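Local coordinates for protein PHO85 cyclin PHO80 (Saccharomyces cerevisiae, PDB 2PMI) that serves as the cyclin partner of the cyclin-dependent kinase PHO85 and negatively regulates the expression of phosphate-starvation-responsive genes when phosphate is plentiful, at residues Y80-S88 with A142-V150. Sequence-based numbering, arbitrary orientation.
Sequences YFIRLTKFS and AHYAKVGGV
His143 donates from NE2 to Phe87 O at 3.0 Å, joining two helices of the all-helical cyclin fold, 77-86 and 141-148, whose segments 80-86 and 142-148 run roughly antiparallel (145°) with axes 9.7 Å apart. With CG anti to the backbone N (chi1 173°), the imidazole reaches the end of the other helix; the donor lies in the carbonyl plane, but the hydrogen bond is bent, with an N-H...O angle of 139°. Val147 CG2 lies over one face of that imidazole, toward its rim. Tyr144 brings the CD1 side of its ring to Ser88 OG (3.7 Å), while its hydroxyl bonds to Ser139 N and the ring packs on helices 119-134 and 152-164. Val147 fills the middle of the contact: CG1 meets Phe87 CB at 3.6 Å, and CG2 faces Phe87 O and Ser88 OG. Its carbonyl O takes Arg83 NH2 at 3.0 Å and, more weakly, Arg83 NE, a two-pronged grip on one acceptor at the C-terminal end of the helix; outside the two segments, NH2 also pairs with the sulfonate of a bound MES buffer molecule. Leu84 CD2 rests against Gly148 CA at 3.8 Å and lies over one face of the Tyr80 ring, toward its rim; Tyr80 OH donates to Gly148 O at 2.8 Å, slightly tilted from the carbonyl plane. Gly149, with positive phi, closes the helix as C' of a Schellman motif, in which Val150 N bonds back to Ala145 O at 2.9 Å.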
loop_
_atom_site.group_PDB
_atom_site.type_symbol
_atom_site.label_atom_id
_atom_site.label_comp_id
_atom_site.label_asym_id
_atom_site.label_seq_id
_atom_site.Cartn_x
_atom_site.Cartn_y
_atom_site.Cartn_z
ATOM N N TYR B 80 -23.553 -16.155 6.184
ATOM C CA TYR B 80 -22.315 -16.499 5.501
ATOM C C TYR B 80 -21.255 -15.420 5.748
ATOM O O TYR B 80 -20.072 -15.723 5.921
ATOM C CB TYR B 80 -22.552 -16.637 4.005
ATOM C CG TYR B 80 -21.345 -17.161 3.266
ATOM C CD1 TYR B 80 -20.855 -18.431 3.518
ATOM C CD2 TYR B 80 -20.715 -16.399 2.293
ATOM C CE1 TYR B 80 -19.769 -18.937 2.816
ATOM C CE2 TYR B 80 -19.632 -16.892 1.588
ATOM C CZ TYR B 80 -19.164 -18.165 1.848
ATOM O OH TYR B 80 -18.102 -18.679 1.124
ATOM N N PHE B 81 -21.695 -14.165 5.770
ATOM C CA PHE B 81 -20.810 -13.032 5.995
ATOM C C PHE B 81 -20.101 -13.033 7.377
ATOM O O PHE B 81 -18.863 -13.031 7.423
ATOM C CB PHE B 81 -21.605 -11.737 5.822
ATOM C CG PHE B 81 -20.809 -10.590 5.250
ATOM C CD1 PHE B 81 -19.442 -10.696 5.034
ATOM C CD2 PHE B 81 -21.438 -9.392 4.926
ATOM C CE1 PHE B 81 -18.716 -9.623 4.507
ATOM C CE2 PHE B 81 -20.717 -8.322 4.399
ATOM C CZ PHE B 81 -19.356 -8.440 4.191
ATOM N N ILE B 82 -20.861 -13.039 8.485
ATOM C CA ILE B 82 -20.256 -13.012 9.837
ATOM C C ILE B 82 -19.216 -14.099 9.988
ATOM O O ILE B 82 -18.114 -13.873 10.499
ATOM C CB ILE B 82 -21.277 -13.228 10.997
ATOM C CG1 ILE B 82 -22.137 -14.446 10.700
ATOM C CG2 ILE B 82 -22.102 -11.974 11.250
ATOM C CD1 ILE B 82 -23.039 -14.840 11.851
ATOM N N ARG B 83 -19.585 -15.291 9.553
ATOM C CA ARG B 83 -18.686 -16.420 9.621
ATOM C C ARG B 83 -17.358 -16.024 8.975
ATOM O O ARG B 83 -16.310 -16.105 9.613
ATOM C CB ARG B 83 -19.331 -17.590 8.904
ATOM C CG ARG B 83 -18.456 -18.780 8.700
ATOM C CD ARG B 83 -19.309 -19.848 8.065
ATOM N NE ARG B 83 -18.541 -20.786 7.264
ATOM C CZ ARG B 83 -19.095 -21.708 6.489
ATOM N NH1 ARG B 83 -20.421 -21.805 6.417
ATOM N NH2 ARG B 83 -18.323 -22.529 5.792
ATOM N N LEU B 84 -17.405 -15.575 7.720
ATOM C CA LEU B 84 -16.201 -15.150 7.020
ATOM C C LEU B 84 -15.565 -14.048 7.842
ATOM O O LEU B 84 -14.343 -13.991 7.991
ATOM C CB LEU B 84 -16.527 -14.575 5.643
ATOM C CG LEU B 84 -17.218 -15.401 4.551
ATOM C CD1 LEU B 84 -16.944 -14.729 3.199
ATOM C CD2 LEU B 84 -16.707 -16.847 4.541
ATOM N N THR B 85 -16.413 -13.172 8.375
ATOM C CA THR B 85 -15.965 -12.038 9.180
ATOM C C THR B 85 -15.300 -12.412 10.504
ATOM O O THR B 85 -14.311 -11.782 10.907
ATOM C CB THR B 85 -17.139 -11.088 9.503
ATOM O OG1 THR B 85 -17.781 -10.689 8.284
ATOM C CG2 THR B 85 -16.638 -9.848 10.250
ATOM N N LYS B 86 -15.839 -13.431 11.174
ATOM C CA LYS B 86 -15.312 -13.860 12.467
ATOM C C LYS B 86 -14.084 -14.747 12.404
ATOM O O LYS B 86 -13.073 -14.460 13.034
ATOM C CB LYS B 86 -16.409 -14.570 13.266
ATOM C CG LYS B 86 -17.676 -13.726 13.414
ATOM C CD LYS B 86 -17.331 -12.284 13.839
ATOM C CE LYS B 86 -18.529 -11.342 13.734
ATOM N NZ LYS B 86 -18.170 -9.924 14.041
ATOM N N PHE B 87 -14.170 -15.812 11.620
ATOM C CA PHE B 87 -13.087 -16.770 11.507
ATOM C C PHE B 87 -11.971 -16.421 10.521
ATOM O O PHE B 87 -11.201 -17.295 10.091
ATOM C CB PHE B 87 -13.683 -18.146 11.200
ATOM C CG PHE B 87 -14.705 -18.597 12.217
ATOM C CD1 PHE B 87 -15.947 -17.967 12.308
ATOM C CD2 PHE B 87 -14.419 -19.630 13.103
ATOM C CE1 PHE B 87 -16.890 -18.357 13.265
ATOM C CE2 PHE B 87 -15.359 -20.024 14.061
ATOM C CZ PHE B 87 -16.598 -19.382 14.139
ATOM N N SER B 88 -11.884 -15.141 10.174
ATOM C CA SER B 88 -10.848 -14.636 9.271
ATOM C C SER B 88 -10.588 -13.193 9.625
ATOM O O SER B 88 -9.902 -12.475 8.903
ATOM C CB SER B 88 -11.274 -14.749 7.810
ATOM O OG SER B 88 -10.881 -16.002 7.274
ATOM N N ALA B 142 -5.835 -20.926 1.227
ATOM C CA ALA B 142 -6.303 -22.192 1.786
ATOM C C ALA B 142 -7.068 -21.963 3.089
ATOM O O ALA B 142 -8.060 -22.642 3.337
ATOM C CB ALA B 142 -5.137 -23.136 2.011
ATOM N N HIS B 143 -6.620 -21.013 3.915
ATOM C CA HIS B 143 -7.325 -20.713 5.160
ATOM C C HIS B 143 -8.697 -20.177 4.802
ATOM O O HIS B 143 -9.722 -20.646 5.322
ATOM C CB HIS B 143 -6.605 -19.637 5.982
ATOM C CG HIS B 143 -7.387 -19.177 7.179
ATOM N ND1 HIS B 143 -7.600 -19.975 8.282
ATOM C CD2 HIS B 143 -8.061 -18.024 7.417
ATOM C CE1 HIS B 143 -8.370 -19.335 9.146
ATOM N NE2 HIS B 143 -8.665 -18.149 8.646
ATOM N N TYR B 144 -8.682 -19.172 3.921
ATOM C CA TYR B 144 -9.881 -18.497 3.423
ATOM C C TYR B 144 -10.822 -19.495 2.792
ATOM O O TYR B 144 -12.031 -19.435 3.007
ATOM C CB TYR B 144 -9.530 -17.457 2.361
ATOM C CG TYR B 144 -8.808 -16.239 2.864
ATOM C CD1 TYR B 144 -9.302 -15.508 3.937
ATOM C CD2 TYR B 144 -7.624 -15.810 2.256
ATOM C CE1 TYR B 144 -8.637 -14.379 4.399
ATOM C CE2 TYR B 144 -6.948 -14.685 2.709
ATOM C CZ TYR B 144 -7.457 -13.973 3.784
ATOM O OH TYR B 144 -6.771 -12.877 4.272
ATOM N N ALA B 145 -10.259 -20.401 2.000
ATOM C CA ALA B 145 -11.062 -21.417 1.333
ATOM C C ALA B 145 -11.800 -22.282 2.359
ATOM O O ALA B 145 -12.995 -22.559 2.201
ATOM C CB ALA B 145 -10.176 -22.287 0.428
ATOM N N LYS B 146 -11.082 -22.677 3.415
ATOM C CA LYS B 146 -11.628 -23.516 4.480
ATOM C C LYS B 146 -12.768 -22.839 5.204
ATOM O O LYS B 146 -13.830 -23.416 5.400
ATOM C CB LYS B 146 -10.540 -23.880 5.489
ATOM C CG LYS B 146 -11.038 -24.784 6.602
ATOM C CD LYS B 146 -9.903 -25.403 7.369
ATOM C CE LYS B 146 -9.075 -26.323 6.501
ATOM N NZ LYS B 146 -7.850 -26.745 7.240
ATOM N N VAL B 147 -12.541 -21.610 5.618
ATOM C CA VAL B 147 -13.581 -20.882 6.315
ATOM C C VAL B 147 -14.756 -20.669 5.363
ATOM O O VAL B 147 -15.916 -20.796 5.761
ATOM C CB VAL B 147 -13.071 -19.508 6.782
ATOM C CG1 VAL B 147 -14.102 -18.851 7.674
ATOM C CG2 VAL B 147 -11.736 -19.658 7.499
ATOM N N GLY B 148 -14.438 -20.361 4.102
ATOM C CA GLY B 148 -15.452 -20.088 3.092
ATOM C C GLY B 148 -16.275 -21.286 2.663
ATOM O O GLY B 148 -17.400 -21.146 2.176
ATOM N N GLY B 149 -15.705 -22.470 2.827
ATOM C CA GLY B 149 -16.427 -23.669 2.470
ATOM C C GLY B 149 -16.173 -24.152 1.068
ATOM O O GLY B 149 -17.070 -24.695 0.444
ATOM N N VAL B 150 -14.958 -23.964 0.568
ATOM C CA VAL B 150 -14.622 -24.412 -0.777
ATOM C C VAL B 150 -13.169 -24.901 -0.856
ATOM O O VAL B 150 -12.346 -24.632 0.046
ATOM C CB VAL B 150 -14.830 -23.271 -1.830
ATOM C CG1 VAL B 150 -16.035 -22.421 -1.459
ATOM C CG2 VAL B 150 -13.585 -22.401 -1.937
#